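Local structure of 457aa long hypothetical protein (Pyrococcus horikoshii, 2CSU) at residues I69-K74 with V93-G98; T142-A147 with G164-T169; Y196-E201 with T227-I232. The protein is of unknown function but combines a Rossmann-like CoA-binding domain with a flavodoxin-like domain and a ligase-CoA domain of the succinyl-CoA synthetase type. All coordinates share one frame; numbering follows the deposited sequence.

Interaction 1. Residues I69-K74 with V93-G98; sequences IIVVPK and VIITAG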
loop_
_atom_site.group_PDB
_atom_site.type_symbol
_atom_site.label_atom_id
_atom_site.label_comp_id
_atom_site.label_asym_id
_atom_site.label_seq_id
_atom_site.Cartn_x
_atom_site.Cartn_y
_atom_site.Cartn_z
ATOM N N ILE A 69 6.818 18.880 -28.672
ATOM C CA ILE A 69 7.520 18.482 -27.473
ATOM C C ILE A 69 8.986 18.770 -27.742
ATOM O O ILE A 69 9.570 18.231 -28.689
ATOM C CB ILE A 69 7.379 16.982 -27.179
ATOM C CG1 ILE A 69 5.913 16.528 -27.313
ATOM C CG2 ILE A 69 7.954 16.690 -25.797
ATOM C CD1 ILE A 69 4.905 17.368 -26.552
ATOM N N ILE A 70 9.583 19.634 -26.930
ATOM C CA ILE A 70 10.974 19.957 -27.117
ATOM C C ILE A 70 11.803 19.130 -26.154
ATOM O O ILE A 70 11.733 19.298 -24.934
ATOM C CB ILE A 70 11.210 21.459 -26.931
ATOM C CG1 ILE A 70 10.398 22.219 -27.993
ATOM C CG2 ILE A 70 12.691 21.770 -27.041
ATOM C CD1 ILE A 70 10.608 23.741 -28.024
ATOM N N VAL A 71 12.571 18.208 -26.727
ATOM C CA VAL A 71 13.414 17.311 -25.959
ATOM C C VAL A 71 14.816 17.263 -26.546
ATOM O O VAL A 71 15.424 16.213 -26.721
ATOM C CB VAL A 71 12.768 15.925 -25.953
ATOM C CG1 VAL A 71 12.789 15.332 -27.363
ATOM C CG2 VAL A 71 13.525 15.011 -25.004
ATOM N N VAL A 72 15.297 18.463 -26.912
ATOM C CA VAL A 72 16.677 18.591 -27.350
ATOM C C VAL A 72 17.539 19.212 -26.246
ATOM O O VAL A 72 17.048 19.671 -25.225
ATOM C CB VAL A 72 16.696 19.473 -28.595
ATOM C CG1 VAL A 72 15.970 18.767 -29.737
ATOM C CG2 VAL A 72 16.008 20.793 -28.298
ATOM N N PRO A 73 18.866 19.153 -26.455
ATOM C CA PRO A 73 19.814 19.780 -25.543
ATOM C C PRO A 73 19.532 21.274 -25.323
ATOM O O PRO A 73 18.993 21.975 -26.165
ATOM C CB PRO A 73 21.213 19.565 -26.120
ATOM C CG PRO A 73 21.122 18.381 -27.078
ATOM C CD PRO A 73 19.578 18.440 -27.497
ATOM N N LYS A 74 19.891 21.732 -24.104
ATOM C CA LYS A 74 19.544 23.080 -23.668
ATOM C C LYS A 74 19.848 24.155 -24.717
ATOM O O LYS A 74 19.032 25.017 -25.014
ATOM C CB LYS A 74 20.321 23.357 -22.376
ATOM C CG LYS A 74 19.953 24.693 -21.729
ATOM C CD LYS A 74 21.136 25.666 -21.713
ATOM C CE LYS A 74 21.266 26.410 -20.378
ATOM N NZ LYS A 74 22.035 27.643 -20.559
ATOM N N VAL A 93 5.583 21.622 -24.915
ATOM C CA VAL A 93 6.021 20.957 -23.712
ATOM C C VAL A 93 7.534 20.891 -23.855
ATOM O O VAL A 93 8.052 20.290 -24.813
ATOM C CB VAL A 93 5.508 19.512 -23.593
ATOM C CG1 VAL A 93 6.194 18.849 -22.395
ATOM C CG2 VAL A 93 3.973 19.483 -23.429
ATOM N N ILE A 94 8.234 21.523 -22.921
ATOM C CA ILE A 94 9.694 21.541 -22.917
ATOM C C ILE A 94 10.160 20.567 -21.851
ATOM O O ILE A 94 10.073 20.849 -20.652
ATOM C CB ILE A 94 10.259 22.959 -22.585
ATOM C CG1 ILE A 94 9.823 23.960 -23.660
ATOM C CG2 ILE A 94 11.796 22.917 -22.515
ATOM C CD1 ILE A 94 10.253 25.381 -23.380
ATOM N N ILE A 95 10.647 19.414 -22.296
ATOM C CA ILE A 95 11.116 18.385 -21.389
ATOM C C ILE A 95 12.483 18.757 -20.853
ATOM O O ILE A 95 12.785 18.550 -19.683
ATOM C CB ILE A 95 11.208 17.019 -22.113
ATOM C CG1 ILE A 95 9.805 16.478 -22.375
ATOM C CG2 ILE A 95 12.032 16.042 -21.294
ATOM C CD1 ILE A 95 9.005 16.208 -21.118
ATOM N N THR A 96 13.297 19.335 -21.719
ATOM C CA THR A 96 14.654 19.731 -21.369
ATOM C C THR A 96 14.827 20.567 -20.100
ATOM O O THR A 96 14.066 21.498 -19.825
ATOM C CB THR A 96 15.279 20.475 -22.536
ATOM O OG1 THR A 96 15.088 19.693 -23.718
ATOM C CG2 THR A 96 16.788 20.699 -22.300
ATOM N N ALA A 97 15.857 20.214 -19.345
ATOM C CA ALA A 97 16.247 20.906 -18.125
ATOM C C ALA A 97 17.432 21.841 -18.370
ATOM O O ALA A 97 17.931 21.990 -19.475
ATOM C CB ALA A 97 16.619 19.856 -17.080
ATOM N N GLY A 98 17.854 22.518 -17.285
ATOM C CA GLY A 98 18.992 23.423 -17.394
ATOM C C GLY A 98 18.551 24.886 -17.339
ATOM O O GLY A 98 19.263 25.801 -17.742
#
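Ile70 and Val93 are joined by a rung of a parallel ladder, in which Ile70 N donates to Val93 O at 2.7 Å with an N-H...O angle of 162°. Strands 67-70 and 91-94 are the two strands of a beta-alpha-beta unit in the Rossmann-like CoA-binding domain, with helix 74-87 between them. The ladder continues as Ile95 N donates to Ile70 O at 2.9 Å, and the end-to-end directions of 69-74 and 93-98 differ by only 13°. On the sheet face carrying Ile69 and Val93, the two side chains run side by side, with Ile69 CD1 3.7 Å from Val93 CB. A chi1 of -47° sets Ile69 CG1 beside the backbone N and leaves CG2 anti to it, where Ile69 CG2 meets Ile95 CG1 at 3.9 Å. Past the last backbone bond, the hydroxyl of Thr96 and the carbonyl of Val72 face each other; the modelled OG1 to O separation of 2.5 Å is very short, and its exact length is doubtful. In the next shell, Val27 and Leu23 of helix 23-31 cover the face with Ile69 and Ile95, whereas Val77 and Thr80 of helix 74-87 pack on Ile70. Lys74 NZ forms a salt bridge with Glu109 of helix 104-120, and its aliphatic chain passes Gly98, bringing Lys74 CE to 3.4 Å from Gly98 O.

Interaction 2. Residues T142-A147 with G164-T169; sequences TFITVA and GIVYKT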
loop_
_atom_site.group_PDB
_atom_site.type_symbol
_atom_site.label_atom_id
_atom_site.label_comp_id
_atom_site.label_asym_id
_atom_site.label_seq_id
_atom_site.Cartn_x
_atom_site.Cartn_y
_atom_site.Cartn_z
ATOM N N THR A 142 5.341 11.778 -22.956
ATOM C CA THR A 142 6.261 11.663 -21.834
ATOM C C THR A 142 7.354 10.652 -22.164
ATOM O O THR A 142 7.294 9.979 -23.204
ATOM C CB THR A 142 5.514 11.147 -20.575
ATOM O OG1 THR A 142 5.077 9.795 -20.779
ATOM C CG2 THR A 142 4.323 11.988 -20.293
ATOM N N PHE A 143 8.356 10.541 -21.287
ATOM C CA PHE A 143 9.406 9.559 -21.492
ATOM C C PHE A 143 9.269 8.424 -20.477
ATOM O O PHE A 143 10.229 7.728 -20.164
ATOM C CB PHE A 143 10.800 10.203 -21.447
ATOM C CG PHE A 143 11.095 10.970 -20.187
ATOM C CD1 PHE A 143 11.523 10.312 -19.037
ATOM C CD2 PHE A 143 10.956 12.347 -20.157
ATOM C CE1 PHE A 143 11.810 11.024 -17.876
ATOM C CE2 PHE A 143 11.239 13.074 -19.004
ATOM C CZ PHE A 143 11.668 12.415 -17.860
ATOM N N ILE A 144 8.056 8.232 -19.975
ATOM C CA ILE A 144 7.778 7.149 -19.029
ATOM C C ILE A 144 6.532 6.388 -19.487
ATOM O O ILE A 144 5.786 6.864 -20.332
ATOM C CB ILE A 144 7.558 7.675 -17.572
ATOM C CG1 ILE A 144 6.288 8.517 -17.493
ATOM C CG2 ILE A 144 8.781 8.483 -17.114
ATOM C CD1 ILE A 144 5.915 8.888 -16.056
ATOM N N THR A 145 6.308 5.197 -18.948
ATOM C CA THR A 145 5.146 4.412 -19.357
ATOM C C THR A 145 3.826 5.134 -19.032
ATOM O O THR A 145 3.729 5.856 -18.037
ATOM C CB THR A 145 5.171 3.004 -18.689
ATOM O OG1 THR A 145 4.171 2.176 -19.287
ATOM C CG2 THR A 145 4.890 3.106 -17.210
ATOM N N VAL A 146 2.815 4.941 -19.876
ATOM C CA VAL A 146 1.517 5.585 -19.691
ATOM C C VAL A 146 0.736 5.001 -18.504
ATOM O O VAL A 146 0.778 3.803 -18.235
ATOM C CB VAL A 146 0.647 5.470 -20.994
ATOM C CG1 VAL A 146 0.086 4.060 -21.134
ATOM C CG2 VAL A 146 -0.472 6.498 -20.981
ATOM N N ALA A 147 0.032 5.853 -17.780
ATOM C CA ALA A 147 -0.738 5.378 -16.648
ATOM C C ALA A 147 -1.970 4.658 -17.193
ATOM O O ALA A 147 -2.302 4.792 -18.379
ATOM C CB ALA A 147 -1.164 6.566 -15.766
ATOM N N GLY A 164 6.862 7.800 -10.224
ATOM C CA GLY A 164 6.707 6.792 -9.198
ATOM C C GLY A 164 5.257 6.489 -8.865
ATOM O O GLY A 164 4.909 5.355 -8.545
ATOM N N ILE A 165 4.417 7.509 -8.926
ATOM C CA ILE A 165 3.007 7.342 -8.633
ATOM C C ILE A 165 2.352 6.612 -9.811
ATOM O O ILE A 165 1.536 5.726 -9.614
ATOM C CB ILE A 165 2.350 8.734 -8.328
ATOM C CG1 ILE A 165 2.772 9.172 -6.920
ATOM C CG2 ILE A 165 0.830 8.661 -8.405
ATOM C CD1 ILE A 165 2.331 10.573 -6.518
ATOM N N VAL A 166 2.739 6.961 -11.033
ATOM C CA VAL A 166 2.195 6.283 -12.202
ATOM C C VAL A 166 2.477 4.784 -12.075
ATOM O O VAL A 166 1.578 3.960 -12.257
ATOM C CB VAL A 166 2.817 6.842 -13.499
ATOM C CG1 VAL A 166 2.473 5.959 -14.688
ATOM C CG2 VAL A 166 2.300 8.250 -13.747
ATOM N N TYR A 167 3.709 4.420 -11.733
ATOM C CA TYR A 167 4.047 3.005 -11.580
ATOM C C TYR A 167 3.246 2.406 -10.450
ATOM O O TYR A 167 2.829 1.251 -10.516
ATOM C CB TYR A 167 5.537 2.797 -11.280
ATOM C CG TYR A 167 6.459 3.496 -12.248
ATOM C CD1 TYR A 167 6.038 3.798 -13.544
ATOM C CD2 TYR A 167 7.753 3.868 -11.869
ATOM C CE1 TYR A 167 6.868 4.455 -14.437
ATOM C CE2 TYR A 167 8.596 4.528 -12.765
ATOM C CZ TYR A 167 8.141 4.816 -14.042
ATOM O OH TYR A 167 8.948 5.478 -14.929
ATOM N N LYS A 168 3.041 3.195 -9.399
ATOM C CA LYS A 168 2.287 2.731 -8.253
ATOM C C LYS A 168 0.872 2.361 -8.649
ATOM O O LYS A 168 0.436 1.234 -8.440
ATOM C CB LYS A 168 2.241 3.811 -7.172
ATOM C CG LYS A 168 1.512 3.372 -5.893
ATOM C CD LYS A 168 1.562 4.462 -4.825
ATOM C CE LYS A 168 1.331 3.900 -3.428
ATOM N NZ LYS A 168 -0.026 3.362 -3.171
ATOM N N THR A 169 0.155 3.326 -9.217
ATOM C CA THR A 169 -1.231 3.136 -9.642
ATOM C C THR A 169 -1.427 2.011 -10.655
ATOM O O THR A 169 -2.437 1.312 -10.624
ATOM C CB THR A 169 -1.785 4.428 -10.248
ATOM O OG1 THR A 169 -0.840 4.947 -11.193
ATOM C CG2 THR A 169 -2.036 5.464 -9.151
HETATM O O HOH W 1 8.679 4.107 -17.472
#
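Val166 meets Ala147, and Tyr167 meets Thr145, where helix 159-171 of the flavodoxin-like domain packs on 142-147, a loop between strands 139-142 and 148-149 of the mixed sheet. The two helix side chains divide the work. Val166 points at the loop, and its CG1, anti to the backbone N (chi1 168°), reaches into the bend at Thr145-Ala147: it lies 3.8 Å from Ala147 CB and 3.6 Å from Thr145 O. The other methyl, Val166 CG2, faces Ile144 CD1 more loosely, at 4.3 Å. The first bond of the Tyr167 side chain points neither at the loop nor away from it, but with CG beside its backbone N and anti to the carbonyl carbon (chi1 -52°) the ring swings back to the loop. Thr145 meets it at the edge, near the ring plane, with CG2 3.7 Å from Tyr167 CE1; this is therefore contact with the rim of the ring and not stacking on a face. At the end of the ring the hydroxyl comes against the branch point of Ile144, with Tyr167 OH 3.7 Å from Ile144 CB. Around this contact, Phe176 of strand 175-181 packs on Ala147, Val130 lies on Ile144, and Val415 of the second subunit touches Tyr167, so the tyrosine takes part in the subunit interface. The direct contacts are van der Waals, but one water adds a polar link: it accepts from Thr145 N at 3.0 Å and is hydrogen-bonded to Tyr167 OH at 2.9 Å.

Interaction 3. Residues Y196-E201 with T227-I232; sequences YLADTE and TKKKPI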
loop_
_atom_site.group_PDB
_atom_site.type_symbol
_atom_site.label_atom_id
_atom_site.label_comp_id
_atom_site.label_asym_id
_atom_site.label_seq_id
_atom_site.Cartn_x
_atom_site.Cartn_y
_atom_site.Cartn_z
ATOM N N TYR A 196 -9.134 24.955 -16.953
ATOM C CA TYR A 196 -9.467 24.095 -18.082
ATOM C C TYR A 196 -10.153 22.781 -17.653
ATOM O O TYR A 196 -11.169 22.383 -18.229
ATOM C CB TYR A 196 -8.200 23.789 -18.869
ATOM C CG TYR A 196 -8.301 22.571 -19.749
ATOM C CD1 TYR A 196 -8.996 22.610 -20.963
ATOM C CD2 TYR A 196 -7.694 21.374 -19.372
ATOM C CE1 TYR A 196 -9.075 21.486 -21.779
ATOM C CE2 TYR A 196 -7.772 20.244 -20.179
ATOM C CZ TYR A 196 -8.462 20.308 -21.378
ATOM O OH TYR A 196 -8.548 19.187 -22.166
ATOM N N LEU A 197 -9.588 22.122 -16.643
ATOM C CA LEU A 197 -10.108 20.854 -16.145
ATOM C C LEU A 197 -11.480 20.971 -15.504
ATOM O O LEU A 197 -12.205 19.984 -15.380
ATOM C CB LEU A 197 -9.115 20.248 -15.145
ATOM C CG LEU A 197 -7.796 19.724 -15.718
ATOM C CD1 LEU A 197 -6.816 19.430 -14.594
ATOM C CD2 LEU A 197 -8.068 18.458 -16.531
ATOM N N ALA A 198 -11.842 22.177 -15.087
ATOM C CA ALA A 198 -13.138 22.388 -14.467
ATOM C C ALA A 198 -14.294 22.001 -15.394
ATOM O O ALA A 198 -15.362 21.621 -14.915
ATOM C CB ALA A 198 -13.287 23.851 -14.044
ATOM N N ASP A 199 -14.082 22.076 -16.708
ATOM C CA ASP A 199 -15.160 21.776 -17.652
ATOM C C ASP A 199 -15.116 20.501 -18.486
ATOM O O ASP A 199 -16.102 20.163 -19.147
ATOM C CB ASP A 199 -15.366 22.971 -18.591
ATOM C CG ASP A 199 -15.866 24.193 -17.857
ATOM O OD1 ASP A 199 -16.751 24.032 -16.988
ATOM O OD2 ASP A 199 -15.373 25.304 -18.142
ATOM N N THR A 200 -14.002 19.787 -18.482
ATOM C CA THR A 200 -13.965 18.555 -19.253
ATOM C C THR A 200 -14.950 17.580 -18.604
ATOM O O THR A 200 -15.459 17.836 -17.516
ATOM C CB THR A 200 -12.560 17.920 -19.244
ATOM O OG1 THR A 200 -12.029 17.967 -17.915
ATOM C CG2 THR A 200 -11.630 18.654 -20.197
ATOM N N GLU A 201 -15.228 16.471 -19.275
ATOM C CA GLU A 201 -16.161 15.529 -18.665
ATOM C C GLU A 201 -15.444 14.286 -18.127
ATOM O O GLU A 201 -15.913 13.598 -17.232
ATOM C CB GLU A 201 -17.181 15.116 -19.727
ATOM C CG GLU A 201 -18.330 16.118 -19.857
ATOM C CD GLU A 201 -19.471 15.480 -20.617
ATOM O OE1 GLU A 201 -19.657 14.277 -20.496
ATOM O OE2 GLU A 201 -20.164 16.197 -21.337
ATOM N N THR A 227 -13.899 24.184 -7.288
ATOM C CA THR A 227 -14.283 23.227 -6.255
ATOM C C THR A 227 -15.791 23.159 -6.065
ATOM O O THR A 227 -16.317 22.388 -5.272
ATOM C CB THR A 227 -13.618 23.646 -4.944
ATOM O OG1 THR A 227 -13.742 22.581 -4.001
ATOM C CG2 THR A 227 -14.330 24.877 -4.388
ATOM N N LYS A 228 -16.502 24.032 -6.795
ATOM C CA LYS A 228 -17.938 23.942 -6.753
ATOM C C LYS A 228 -18.467 22.925 -7.779
ATOM O O LYS A 228 -19.447 22.227 -7.542
ATOM C CB LYS A 228 -18.496 25.356 -6.922
ATOM C CG LYS A 228 -18.257 26.164 -5.632
ATOM C CD LYS A 228 -18.962 27.522 -5.613
ATOM C CE LYS A 228 -18.840 28.231 -4.258
ATOM N NZ LYS A 228 -18.911 29.680 -4.444
ATOM N N LYS A 229 -17.763 22.827 -8.931
ATOM C CA LYS A 229 -18.113 21.827 -9.948
ATOM C C LYS A 229 -17.561 20.425 -9.617
ATOM O O LYS A 229 -18.289 19.444 -9.523
ATOM C CB LYS A 229 -17.546 22.299 -11.284
ATOM C CG LYS A 229 -18.127 23.647 -11.706
ATOM C CD LYS A 229 -17.533 24.130 -13.026
ATOM C CE LYS A 229 -18.292 25.331 -13.606
ATOM N NZ LYS A 229 -17.655 25.775 -14.848
ATOM N N LYS A 230 -16.223 20.344 -9.493
ATOM C CA LYS A 230 -15.610 19.077 -9.105
ATOM C C LYS A 230 -14.445 19.282 -8.144
ATOM O O LYS A 230 -13.881 20.363 -8.032
ATOM C CB LYS A 230 -15.131 18.354 -10.365
ATOM C CG LYS A 230 -15.231 19.221 -11.622
ATOM C CD LYS A 230 -14.344 18.700 -12.756
ATOM C CE LYS A 230 -15.093 18.608 -14.090
ATOM N NZ LYS A 230 -14.213 18.042 -15.111
ATOM N N PRO A 231 -14.183 18.239 -7.341
ATOM C CA PRO A 231 -13.184 18.286 -6.278
ATOM C C PRO A 231 -11.713 18.345 -6.680
ATOM O O PRO A 231 -11.295 17.866 -7.745
ATOM C CB PRO A 231 -13.522 17.053 -5.430
ATOM C CG PRO A 231 -14.064 16.112 -6.405
ATOM C CD PRO A 231 -14.948 16.982 -7.275
ATOM N N ILE A 232 -10.942 18.972 -5.803
ATOM C CA ILE A 232 -9.516 19.128 -5.976
ATOM C C ILE A 232 -8.867 18.626 -4.687
ATOM O O ILE A 232 -9.230 19.062 -3.600
ATOM C CB ILE A 232 -9.163 20.613 -6.216
ATOM C CG1 ILE A 232 -9.812 21.088 -7.524
ATOM C CG2 ILE A 232 -7.656 20.798 -6.229
ATOM C CD1 ILE A 232 -9.688 22.574 -7.804
#
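Lys230 reaches from just beyond helix 216-229 to Leu197 and Thr200, in the turn that follows helix 190-197. The bonds to backbone carbonyls belong to this lysine. Lys230 NZ donates to Leu197 O at 2.8 Å, almost straight along the C=O direction (170°). It also donates to Thr200 O at 2.7 Å, where the approach is from above the carbonyl plane, 46° out of it. Asp203 O accepts a third bond, so three backbone oxygens grip one ammonium group, consistent with a lysine that pins the turn after helix 190-197; their partial negative charges would be expected to stabilise the ammonium. Lys229 makes a hydrogen-bonded salt bridge. Its chain is extended beyond CG and brings Lys229 NZ to 2.9 Å from Asp199 OD1, on the syn lone pair, the side of the other carboxylate oxygen. Both residues are exposed, which places this link at the solvent side of the contact. The lysine stems pass Ala198: Lys230 CE comes within 3.1 Å of Ala198 O, while Lys229 CD stays 4.4 Å from Ala198 CB, a loose contact. In the flavodoxin-like domain, Val226 of helix 216-229 covers Ala198, while Leu197 packs on Ile206 of strand 205-210 and Lys178 of strand 175-181. The contact thus joins the ends of two successive helices beside the parallel strands 205-210 and 232-236.

In the fold
From the N terminus, the three contacts follow in series, each closing before the next opens, without nesting or crossing. Interaction 1 closes a loop of 18 residues, mostly helix 74-87, within the CoA-binding domain. Interaction 2 closes one of 16 residues that runs through strands 148-149 and 152-156 into helix 159-171. Interaction 3 closes the longest, 25 residues containing strand 205-210 and most of helix 216-229. Interactions 1 and 2 have centres about 19 Å apart yet touch: Ile95 CG2 packs on Phe143 CE2 at 3.8 Å, joining the loop after strand 91-94 to the loop 142-147. Interaction 3 stands apart, its nearest atoms about 12 Å from interaction 1 and 14 Å from interaction 2.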